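Local coordinates for protein alpha-glucosidase YIHQ (Escherichia coli, PDB 5AEG) that hydrolyses sulfoquinovosyl diacylglycerides and simple sulfoquinovosides such as sulfoquinovosyl glycerol, releasing sulfoquinovose for use as a source of carbon and sulfur, at residues W385-I390 and N437-E442; W402-G407 and I450-R455; W429-A434 and T459-Y464. All blocks are in the same frame, centred on the assembly; numbering follows the deposited sequence.

In the fold
From the N terminus, helix 380-395 leads into strand 401-404, with the nucleophile Asp405 directly after it; then come helix 422-444, strand 451-454 and the short helix 461-464. Interaction 1 closes the loop between the two long helices. Interaction 2 closes the strand-helix-strand excursion through helix 422-444, pairing neighbouring TIM-barrel strands. Interaction 3 closes the passage through strand 451-454, laying the short helix and the turn before it against helix 422-444. None nests inside another: each pair of contacts crosses. Interactions 1 and 2 meet where Asn437 accepts a hydrogen bond from the Trp402 indole, 2 and 3 where Trp433 NE1 reaches Asp405 O. Helix 422-444 thus ties the barrel wall to both other helices.

Interaction 1. Residues W385-I390 and N437-E442; sequences WFKEVI and NYEALE
Ile390 and Lys387, one turn apart on helix 380-395, both pack on the methyl group of Ala440 on helix 422-444. Ile390 CG2 lies 3.8 Å from Ala440 CB, and Lys387 CG approaches the same methyl to 4.0 Å. The small alanine lets the backbones come close, with the CA atoms of Lys387 and Ala440 5.6 Å apart, while the axes of the two short segments pass at 9.0 Å and cross at -60°. The lysine methylenes belong to this tight part. Lys387 CG stands anti to its own amide nitrogen (chi1 173°), which sends the chain over the second helix, and CD rests 3.5 Å from Glu439 CB. Next to the alanine, the other branch of Ile390 runs across the amide of Asn437 at about a right angle, its CD1 3.7 Å from Asn437 OD1. That oxygen takes its hydrogen bond from the indole of Trp402, and Ile390 supplies an apolar neighbour to a polar group already engaged.

The looser, partly exposed side is the carboxylate end of Glu439. Bends at chi3 and chi4 turn the end of the lysine chain, and although Lys387 NZ is 4.6 Å from Glu439 OE1, the ammonium group forms its salt bridge with Glu443, one helical turn further on. Glu439 OE1 bonds instead to the hydroxyl of Tyr383.

Both helices belong to the outer layer of the TIM barrel. On the barrel side lie strands 401-404 and 451-454: Ile390 touches Trp402, Asn437 reaches Ala404 and Phe452, and helix 343-351 packs against Trp385 and Val389 beyond.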
loop_
_atom_site.group_PDB
_atom_site.type_symbol
_atom_site.label_atom_id
_atom_site.label_comp_id
_atom_site.label_asym_id
_atom_site.label_seq_id
_atom_site.Cartn_x
_atom_site.Cartn_y
_atom_site.Cartn_z
ATOM N N TRP A 385 3.156 -25.617 2.672
ATOM C CA TRP A 385 4.528 -25.782 3.172
ATOM C C TRP A 385 5.089 -24.468 3.705
ATOM O O TRP A 385 5.696 -24.430 4.730
ATOM C CB TRP A 385 5.442 -26.265 2.041
ATOM C CG TRP A 385 6.960 -26.202 2.276
ATOM C CD1 TRP A 385 7.729 -26.998 3.102
ATOM C CD2 TRP A 385 7.871 -25.281 1.681
ATOM N NE1 TRP A 385 9.044 -26.628 3.030
ATOM C CE2 TRP A 385 9.160 -25.575 2.170
ATOM C CE3 TRP A 385 7.735 -24.259 0.744
ATOM C CZ2 TRP A 385 10.273 -24.877 1.768
ATOM C CZ3 TRP A 385 8.838 -23.574 0.347
ATOM C CH2 TRP A 385 10.093 -23.881 0.858
ATOM N N PHE A 386 4.961 -23.410 2.905
ATOM C CA PHE A 386 5.524 -22.124 3.285
ATOM C C PHE A 386 4.759 -21.526 4.454
ATOM O O PHE A 386 5.345 -20.926 5.335
ATOM C CB PHE A 386 5.565 -21.185 2.069
ATOM C CG PHE A 386 6.674 -20.197 2.122
ATOM C CD1 PHE A 386 7.967 -20.607 2.314
ATOM C CD2 PHE A 386 6.432 -18.845 2.014
ATOM C CE1 PHE A 386 9.012 -19.711 2.290
ATOM C CE2 PHE A 386 7.469 -17.933 2.082
ATOM C CZ PHE A 386 8.763 -18.333 2.189
ATOM N N LYS A 387 3.450 -21.699 4.493
ATOM C CA LYS A 387 2.701 -21.357 5.683
ATOM C C LYS A 387 3.229 -22.097 6.949
ATOM O O LYS A 387 3.281 -21.536 8.032
ATOM C CB LYS A 387 1.230 -21.578 5.407
ATOM C CG LYS A 387 0.334 -21.418 6.635
ATOM C CD LYS A 387 -1.054 -20.950 6.231
ATOM C CE LYS A 387 -1.782 -21.746 5.141
ATOM N NZ LYS A 387 -2.048 -23.124 5.582
ATOM N N GLU A 388 3.651 -23.362 6.818
ATOM C CA GLU A 388 4.255 -24.082 7.967
ATOM C C GLU A 388 5.582 -23.560 8.347
ATOM O O GLU A 388 5.937 -23.552 9.538
ATOM C CB GLU A 388 4.366 -25.637 7.726
ATOM C CG GLU A 388 2.984 -26.295 7.646
ATOM C CD GLU A 388 2.116 -26.156 8.901
ATOM O OE1 GLU A 388 2.704 -26.374 9.993
ATOM O OE2 GLU A 388 0.869 -25.843 8.804
ATOM N N VAL A 389 6.339 -23.121 7.363
ATOM C CA VAL A 389 7.572 -22.432 7.658
ATOM C C VAL A 389 7.272 -21.243 8.583
ATOM O O VAL A 389 7.973 -21.063 9.577
ATOM C CB VAL A 389 8.307 -21.956 6.392
ATOM C CG1 VAL A 389 9.420 -20.986 6.712
ATOM C CG2 VAL A 389 8.906 -23.140 5.624
ATOM N N ILE A 390 6.272 -20.433 8.235
ATOM C CA ILE A 390 5.917 -19.298 9.065
ATOM C C ILE A 390 5.529 -19.783 10.443
ATOM O O ILE A 390 6.004 -19.242 11.454
ATOM C CB ILE A 390 4.782 -18.397 8.428
ATOM C CG1 ILE A 390 5.291 -17.688 7.155
ATOM C CG2 ILE A 390 4.396 -17.266 9.387
ATOM C CD1 ILE A 390 4.186 -17.171 6.217
ATOM N N ASN A 437 0.420 -15.422 4.968
ATOM C CA ASN A 437 0.664 -14.860 6.286
ATOM C C ASN A 437 -0.574 -14.861 7.198
ATOM O O ASN A 437 -0.514 -15.309 8.370
ATOM C CB ASN A 437 1.283 -13.433 6.129
ATOM C CG ASN A 437 2.746 -13.464 5.663
ATOM O OD1 ASN A 437 3.684 -13.546 6.487
ATOM N ND2 ASN A 437 2.964 -13.358 4.348
ATOM N N TYR A 438 -1.688 -14.332 6.681
ATOM C CA TYR A 438 -2.925 -14.225 7.428
ATOM C C TYR A 438 -3.364 -15.628 7.897
ATOM O O TYR A 438 -3.717 -15.794 9.032
ATOM C CB TYR A 438 -4.003 -13.637 6.508
ATOM C CG TYR A 438 -5.340 -13.541 7.101
ATOM C CD1 TYR A 438 -5.699 -12.450 7.838
ATOM C CD2 TYR A 438 -6.269 -14.606 6.968
ATOM C CE1 TYR A 438 -6.959 -12.371 8.424
ATOM C CE2 TYR A 438 -7.531 -14.529 7.542
ATOM C CZ TYR A 438 -7.860 -13.416 8.266
ATOM O OH TYR A 438 -9.101 -13.341 8.849
ATOM N N GLU A 439 -3.295 -16.625 6.995
ATOM C CA GLU A 439 -3.688 -18.025 7.357
ATOM C C GLU A 439 -2.776 -18.634 8.393
ATOM O O GLU A 439 -3.244 -19.322 9.321
ATOM C CB GLU A 439 -3.877 -18.923 6.118
ATOM C CG GLU A 439 -5.149 -18.536 5.417
ATOM C CD GLU A 439 -5.481 -19.345 4.155
ATOM O OE1 GLU A 439 -4.625 -19.919 3.501
ATOM O OE2 GLU A 439 -6.642 -19.271 3.775
ATOM N N ALA A 440 -1.507 -18.278 8.372
ATOM C CA ALA A 440 -0.626 -18.737 9.399
ATOM C C ALA A 440 -1.081 -18.281 10.774
ATOM O O ALA A 440 -1.157 -19.072 11.729
ATOM C CB ALA A 440 0.804 -18.321 9.111
ATOM N N LEU A 441 -1.486 -17.018 10.864
ATOM C CA LEU A 441 -2.040 -16.500 12.098
ATOM C C LEU A 441 -3.435 -17.114 12.390
ATOM O O LEU A 441 -3.758 -17.435 13.547
ATOM C CB LEU A 441 -2.228 -14.964 12.122
ATOM C CG LEU A 441 -0.983 -14.067 12.430
ATOM C CD1 LEU A 441 0.163 -14.392 11.571
ATOM C CD2 LEU A 441 -1.394 -12.600 12.291
ATOM N N GLU A 442 -4.248 -17.176 11.377
ATOM C CA GLU A 442 -5.616 -17.729 11.581
ATOM C C GLU A 442 -5.497 -19.167 12.172
ATOM O O GLU A 442 -6.130 -19.479 13.160
ATOM C CB GLU A 442 -6.370 -17.752 10.282
ATOM C CG GLU A 442 -7.857 -17.878 10.415
ATOM C CD GLU A 442 -8.537 -17.994 9.044
ATOM O OE1 GLU A 442 -7.867 -18.288 8.005
ATOM O OE2 GLU A 442 -9.751 -17.742 8.983
#

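Interaction 2. Residues W402-G407 and I450-R455; sequences WMADFG and ILFFMR
Trp402, Phe453 and Arg455 carry CG between the backbone nitrogen and the carbonyl carbon (chi1 46°, 51° and 64°), which brings their ends toward the partner segment, the arginine chain running extended to NE; Phe452 has the same placement, but its ring leads away and only its CB is offered. On the face bearing Trp402 and Phe452, the indole receives Phe452 CB over its five-membered ring, 3.8 Å from the centroid, a CH-pi contact; the two rings are nearly parallel but slid so far apart that they barely overlap. Ile450 CG2 touches the six-membered ring at CZ3. On the other face, Phe453 folds under the neighbouring strand so that Met403 CA stands over its ring, 3.8 Å from the centroid, while CE2 touches Met403 CB. An alanine at Phe453 is likely to leave Met403 without this aromatic floor and its side chain freer to turn.

The parallel strands are joined by Phe453 N to Trp402 O, in the carbonyl plane, and by Ala404 N to Phe453 O at 2.8 Å. Further along, a water bridges the two segments, donating to Ala404 O and Phe406 O and accepting from Arg455 N.

These are adjacent strands of the TIM barrel, and Asp405, the catalytic nucleophile, stands at the C-terminal end of the first. Arg455 NE meets Asp405 OD1 at 2.8 Å, nearly along the C-O axis and close to the guanidinium plane, forming a salt bridge; NH2 adds a weak bond to the same oxygen. NH2 also sits over the centre of the Phe406 ring, giving a cation-pi contact. Arg455 NH1 engages Glu408 and Glu152, and Tyr333 binds Asp405 OD2. Gripping both carboxylate oxygens is likely to fix the nucleophile's orientation, and the arginine's charge is probably shared among Asp405, Glu408 and Glu152.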
loop_
_atom_site.group_PDB
_atom_site.type_symbol
_atom_site.label_atom_id
_atom_site.label_comp_id
_atom_site.label_asym_id
_atom_site.label_seq_id
_atom_site.Cartn_x
_atom_site.Cartn_y
_atom_site.Cartn_z
ATOM N N TRP A 402 6.300 -9.535 12.124
ATOM C CA TRP A 402 7.428 -9.521 11.190
ATOM C C TRP A 402 7.103 -8.633 10.035
ATOM O O TRP A 402 5.932 -8.391 9.767
ATOM C CB TRP A 402 7.758 -10.938 10.632
ATOM C CG TRP A 402 6.537 -11.743 10.163
ATOM C CD1 TRP A 402 5.960 -11.753 8.869
ATOM C CD2 TRP A 402 5.768 -12.638 10.929
ATOM N NE1 TRP A 402 4.880 -12.560 8.840
ATOM C CE2 TRP A 402 4.749 -13.167 10.062
ATOM C CE3 TRP A 402 5.877 -13.131 12.244
ATOM C CZ2 TRP A 402 3.792 -14.091 10.492
ATOM C CZ3 TRP A 402 4.898 -14.099 12.692
ATOM C CH2 TRP A 402 3.887 -14.566 11.799
ATOM N N MET A 403 8.150 -8.210 9.321
ATOM C CA MET A 403 8.000 -7.638 8.037
ATOM C C MET A 403 7.778 -8.801 7.091
ATOM O O MET A 403 8.599 -9.713 7.093
ATOM C CB MET A 403 9.242 -6.833 7.633
ATOM C CG MET A 403 9.260 -6.276 6.232
ATOM S SD MET A 403 10.707 -5.328 5.764
ATOM C CE MET A 403 10.374 -3.754 6.547
ATOM N N ALA A 404 6.671 -8.756 6.321
ATOM C CA ALA A 404 6.448 -9.743 5.253
ATOM C C ALA A 404 6.678 -8.991 3.979
ATOM O O ALA A 404 5.768 -8.306 3.430
ATOM C CB ALA A 404 5.041 -10.345 5.303
ATOM N N ASP A 405 7.921 -9.067 3.505
ATOM C CA ASP A 405 8.394 -8.193 2.456
ATOM C C ASP A 405 8.137 -8.789 1.056
ATOM O O ASP A 405 7.821 -9.955 0.936
ATOM C CB ASP A 405 9.889 -7.999 2.666
ATOM C CG ASP A 405 10.480 -6.804 1.955
ATOM O OD1 ASP A 405 9.780 -5.901 1.389
ATOM O OD2 ASP A 405 11.728 -6.727 1.977
ATOM N N PHE A 406 8.334 -7.956 0.043
ATOM C CA PHE A 406 8.206 -8.297 -1.365
ATOM C C PHE A 406 6.798 -8.786 -1.769
ATOM O O PHE A 406 5.830 -8.433 -1.093
ATOM C CB PHE A 406 9.310 -9.318 -1.772
ATOM C CG PHE A 406 10.617 -8.714 -1.958
ATOM C CD1 PHE A 406 10.993 -8.251 -3.218
ATOM C CD2 PHE A 406 11.544 -8.723 -0.931
ATOM C CE1 PHE A 406 12.253 -7.661 -3.419
ATOM C CE2 PHE A 406 12.773 -8.113 -1.114
ATOM C CZ PHE A 406 13.142 -7.609 -2.367
ATOM N N GLY A 407 6.683 -9.411 -2.955
ATOM C CA GLY A 407 5.385 -9.667 -3.565
ATOM C C GLY A 407 5.206 -9.033 -4.907
ATOM O O GLY A 407 4.358 -9.498 -5.691
ATOM N N ILE A 450 -0.549 -11.251 16.949
ATOM C CA ILE A 450 0.638 -11.068 16.127
ATOM C C ILE A 450 0.336 -10.055 15.021
ATOM O O ILE A 450 -0.745 -10.059 14.436
ATOM C CB ILE A 450 1.089 -12.444 15.536
ATOM C CG1 ILE A 450 1.659 -13.292 16.692
ATOM C CG2 ILE A 450 2.103 -12.345 14.395
ATOM C CD1 ILE A 450 1.951 -14.750 16.296
ATOM N N LEU A 451 1.327 -9.224 14.724
ATOM C CA LEU A 451 1.169 -8.165 13.678
ATOM C C LEU A 451 2.262 -8.305 12.596
ATOM O O LEU A 451 3.474 -8.134 12.883
ATOM C CB LEU A 451 1.161 -6.750 14.351
ATOM C CG LEU A 451 0.834 -5.787 13.195
ATOM C CD1 LEU A 451 -0.602 -5.625 12.784
ATOM C CD2 LEU A 451 1.853 -4.749 12.802
ATOM N N PHE A 452 1.852 -8.623 11.389
ATOM C CA PHE A 452 2.770 -8.547 10.244
ATOM C C PHE A 452 2.465 -7.321 9.394
ATOM O O PHE A 452 1.323 -6.799 9.359
ATOM C CB PHE A 452 2.820 -9.838 9.406
ATOM C CG PHE A 452 1.588 -10.191 8.742
ATOM C CD1 PHE A 452 1.315 -9.738 7.441
ATOM C CD2 PHE A 452 0.710 -11.048 9.353
ATOM C CE1 PHE A 452 0.126 -10.129 6.806
ATOM C CE2 PHE A 452 -0.470 -11.389 8.761
ATOM C CZ PHE A 452 -0.761 -10.969 7.491
ATOM N N PHE A 453 3.467 -6.859 8.700
ATOM C CA PHE A 453 3.303 -5.678 7.895
ATOM C C PHE A 453 3.911 -5.915 6.529
ATOM O O PHE A 453 4.978 -6.554 6.446
ATOM C CB PHE A 453 3.811 -4.406 8.608
ATOM C CG PHE A 453 5.203 -4.507 9.176
ATOM C CD1 PHE A 453 5.413 -5.033 10.425
ATOM C CD2 PHE A 453 6.278 -3.958 8.481
ATOM C CE1 PHE A 453 6.699 -5.157 10.937
ATOM C CE2 PHE A 453 7.569 -4.025 9.002
ATOM C CZ PHE A 453 7.760 -4.614 10.238
ATOM N N MET A 454 3.269 -5.354 5.496
ATOM C CA MET A 454 3.662 -5.574 4.117
ATOM C C MET A 454 3.817 -4.299 3.382
ATOM O O MET A 454 3.163 -3.274 3.729
ATOM C CB MET A 454 2.509 -6.400 3.394
ATOM C CG MET A 454 2.266 -7.701 4.113
ATOM S SD MET A 454 1.220 -8.828 3.172
ATOM C CE MET A 454 2.291 -9.357 1.836
ATOM N N ARG A 455 4.620 -4.308 2.311
ATOM C CA ARG A 455 4.575 -3.195 1.397
ATOM C C ARG A 455 3.761 -3.453 0.134
ATOM O O ARG A 455 3.009 -2.622 -0.272
ATOM C CB ARG A 455 5.947 -2.637 1.025
ATOM C CG ARG A 455 6.932 -3.516 0.274
ATOM C CD ARG A 455 8.270 -2.748 0.047
ATOM N NE ARG A 455 9.251 -3.795 -0.314
ATOM C CZ ARG A 455 9.707 -4.146 -1.520
ATOM N NH1 ARG A 455 9.445 -3.506 -2.611
ATOM N NH2 ARG A 455 10.472 -5.203 -1.641
HETATM O O HOH W 1 5.430 -6.810 1.061
#

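Interaction 3. Residues W429-A434 and T459-Y464; sequences WPALWA and TGSQKY
Tyr464 meets Ala434 through its first side-chain carbon: Tyr464 CB lies 3.8 Å from Ala434 CB and equally close to the carbonyl carbon of that residue. CG stands anti to the carbonyl carbon of Tyr464 (chi1 -64°), which turns the ring away from the segment 429-434, leaving only its CD2 near. This atom comes 4.1 Å from Ala431 O, a loose approach without a hydrogen bond. One ring face is covered within its own helix by Lys463 CG, 3.8 Å above the plane, and the ring meets Tyr438 edge-to-face. Farther out, the phenol end continues away from residues 429-434. The backbone is less well served: Tyr464 O is buried here and has no hydrogen-bond partner in the model; its neighbour Ala434 O, 3.7 Å away, is also an acceptor and cannot serve it.

The short helix 461-464 follows barrel strand 451-454 and packs against helix 422-444, which precedes that strand, so the contact brings together the helices before and after one strand of the TIM barrel in the chain. Gly460 occupies the N-cap position. Its carbonyl oxygen accepts from both Lys463 N and Tyr464 N, and its own N-H is held by Gln462 OE1 at 2.9 Å, met nearly head-on to the amide oxygen. At its backbone angles, a side chain would collide with the carbonyl oxygen of Thr459.

Ala431 fills the other end of the contact. Its methyl carbon abuts Thr459 O at 3.3 Å and lies 3.8 Å from Ser461 OG, a hydroxyl that is hydrogen-bonded to Ser458 O. The side chain of Ser458 in turn accepts from Ala431 N, at the kink where neither Pro430 N nor Ala431 N bonds to the turn before.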
loop_
_atom_site.group_PDB
_atom_site.type_symbol
_atom_site.label_atom_id
_atom_site.label_comp_id
_atom_site.label_asym_id
_atom_site.label_seq_id
_atom_site.Cartn_x
_atom_site.Cartn_y
_atom_site.Cartn_z
ATOM N N TRP A 429 0.003 -11.601 -7.168
ATOM C CA TRP A 429 0.953 -12.236 -6.235
ATOM C C TRP A 429 0.902 -11.613 -4.799
ATOM O O TRP A 429 0.925 -12.312 -3.793
ATOM C CB TRP A 429 2.394 -12.159 -6.726
ATOM C CG TRP A 429 3.202 -13.353 -6.366
ATOM C CD1 TRP A 429 4.192 -13.438 -5.479
ATOM C CD2 TRP A 429 2.991 -14.699 -6.880
ATOM N NE1 TRP A 429 4.710 -14.752 -5.439
ATOM C CE2 TRP A 429 3.961 -15.540 -6.270
ATOM C CE3 TRP A 429 2.149 -15.223 -7.849
ATOM C CZ2 TRP A 429 4.084 -16.927 -6.593
ATOM C CZ3 TRP A 429 2.217 -16.652 -8.152
ATOM C CH2 TRP A 429 3.212 -17.460 -7.542
ATOM N N PRO A 430 0.849 -10.294 -4.698
ATOM C CA PRO A 430 0.894 -9.741 -3.333
ATOM C C PRO A 430 -0.200 -10.217 -2.396
ATOM O O PRO A 430 0.047 -10.615 -1.244
ATOM C CB PRO A 430 0.833 -8.189 -3.582
ATOM C CG PRO A 430 1.415 -8.020 -4.935
ATOM C CD PRO A 430 0.941 -9.245 -5.732
ATOM N N ALA A 431 -1.455 -10.188 -2.821
ATOM C CA ALA A 431 -2.497 -10.667 -1.899
ATOM C C ALA A 431 -2.448 -12.196 -1.624
ATOM O O ALA A 431 -2.895 -12.631 -0.547
ATOM C CB ALA A 431 -3.828 -10.304 -2.381
ATOM N N LEU A 432 -1.880 -12.957 -2.566
ATOM C CA LEU A 432 -1.675 -14.405 -2.374
ATOM C C LEU A 432 -0.652 -14.606 -1.241
ATOM O O LEU A 432 -0.862 -15.385 -0.291
ATOM C CB LEU A 432 -1.158 -15.009 -3.659
ATOM C CG LEU A 432 -1.153 -16.520 -3.831
ATOM C CD1 LEU A 432 -2.500 -17.135 -3.419
ATOM C CD2 LEU A 432 -0.840 -16.792 -5.323
ATOM N N TRP A 433 0.432 -13.839 -1.305
ATOM C CA TRP A 433 1.447 -13.797 -0.224
ATOM C C TRP A 433 0.885 -13.321 1.088
ATOM O O TRP A 433 1.119 -13.931 2.132
ATOM C CB TRP A 433 2.665 -13.010 -0.765
ATOM C CG TRP A 433 3.755 -12.677 0.185
ATOM C CD1 TRP A 433 4.399 -11.497 0.253
ATOM C CD2 TRP A 433 4.413 -13.558 1.098
ATOM N NE1 TRP A 433 5.443 -11.575 1.151
ATOM C CE2 TRP A 433 5.417 -12.805 1.754
ATOM C CE3 TRP A 433 4.193 -14.880 1.504
ATOM C CZ2 TRP A 433 6.224 -13.332 2.760
ATOM C CZ3 TRP A 433 5.017 -15.428 2.486
ATOM C CH2 TRP A 433 6.037 -14.632 3.113
ATOM N N ALA A 434 0.045 -12.281 1.051
ATOM C CA ALA A 434 -0.609 -11.803 2.211
ATOM C C ALA A 434 -1.526 -12.918 2.849
ATOM O O ALA A 434 -1.531 -13.115 4.077
ATOM C CB ALA A 434 -1.447 -10.537 1.916
ATOM N N THR A 459 -5.647 -6.675 -4.808
ATOM C CA THR A 459 -7.033 -6.935 -4.426
ATOM C C THR A 459 -7.146 -8.069 -3.430
ATOM O O THR A 459 -6.663 -9.148 -3.681
ATOM C CB THR A 459 -7.887 -7.192 -5.686
ATOM O OG1 THR A 459 -7.846 -6.051 -6.556
ATOM C CG2 THR A 459 -9.265 -7.493 -5.280
ATOM N N GLY A 460 -7.704 -7.795 -2.251
ATOM C CA GLY A 460 -7.786 -8.765 -1.150
ATOM C C GLY A 460 -6.849 -8.509 0.023
ATOM O O GLY A 460 -7.034 -9.047 1.138
ATOM N N SER A 461 -5.773 -7.733 -0.202
ATOM C CA SER A 461 -4.908 -7.279 0.917
ATOM C C SER A 461 -5.720 -6.560 1.995
ATOM O O SER A 461 -5.375 -6.518 3.162
ATOM C CB SER A 461 -3.753 -6.361 0.379
ATOM O OG SER A 461 -2.854 -7.202 -0.334
ATOM N N GLN A 462 -6.838 -5.982 1.590
ATOM C CA GLN A 462 -7.762 -5.378 2.538
ATOM C C GLN A 462 -8.253 -6.350 3.661
ATOM O O GLN A 462 -8.532 -5.912 4.784
ATOM C CB GLN A 462 -8.961 -4.815 1.801
ATOM C CG GLN A 462 -8.716 -3.660 0.863
ATOM C CD GLN A 462 -8.108 -4.055 -0.467
ATOM O OE1 GLN A 462 -8.068 -5.253 -0.831
ATOM N NE2 GLN A 462 -7.627 -3.053 -1.203
ATOM N N LYS A 463 -8.385 -7.626 3.331
ATOM C CA LYS A 463 -8.708 -8.671 4.349
ATOM C C LYS A 463 -7.400 -9.268 4.950
ATOM O O LYS A 463 -7.284 -9.496 6.168
ATOM C CB LYS A 463 -9.473 -9.849 3.691
ATOM C CG LYS A 463 -9.885 -10.963 4.692
ATOM C CD LYS A 463 -10.866 -11.894 3.979
ATOM C CE LYS A 463 -11.228 -13.190 4.711
ATOM N NZ LYS A 463 -11.136 -13.040 6.179
ATOM N N TYR A 464 -6.447 -9.547 4.071
ATOM C CA TYR A 464 -5.340 -10.400 4.450
ATOM C C TYR A 464 -4.103 -9.696 5.013
ATOM O O TYR A 464 -3.371 -10.348 5.726
ATOM C CB TYR A 464 -4.923 -11.265 3.257
ATOM C CG TYR A 464 -6.019 -12.225 2.816
ATOM C CD1 TYR A 464 -6.669 -13.043 3.741
ATOM C CD2 TYR A 464 -6.444 -12.243 1.499
ATOM C CE1 TYR A 464 -7.688 -13.921 3.342
ATOM C CE2 TYR A 464 -7.460 -13.100 1.096
ATOM C CZ TYR A 464 -8.068 -13.931 2.018
ATOM O OH TYR A 464 -9.062 -14.749 1.589
#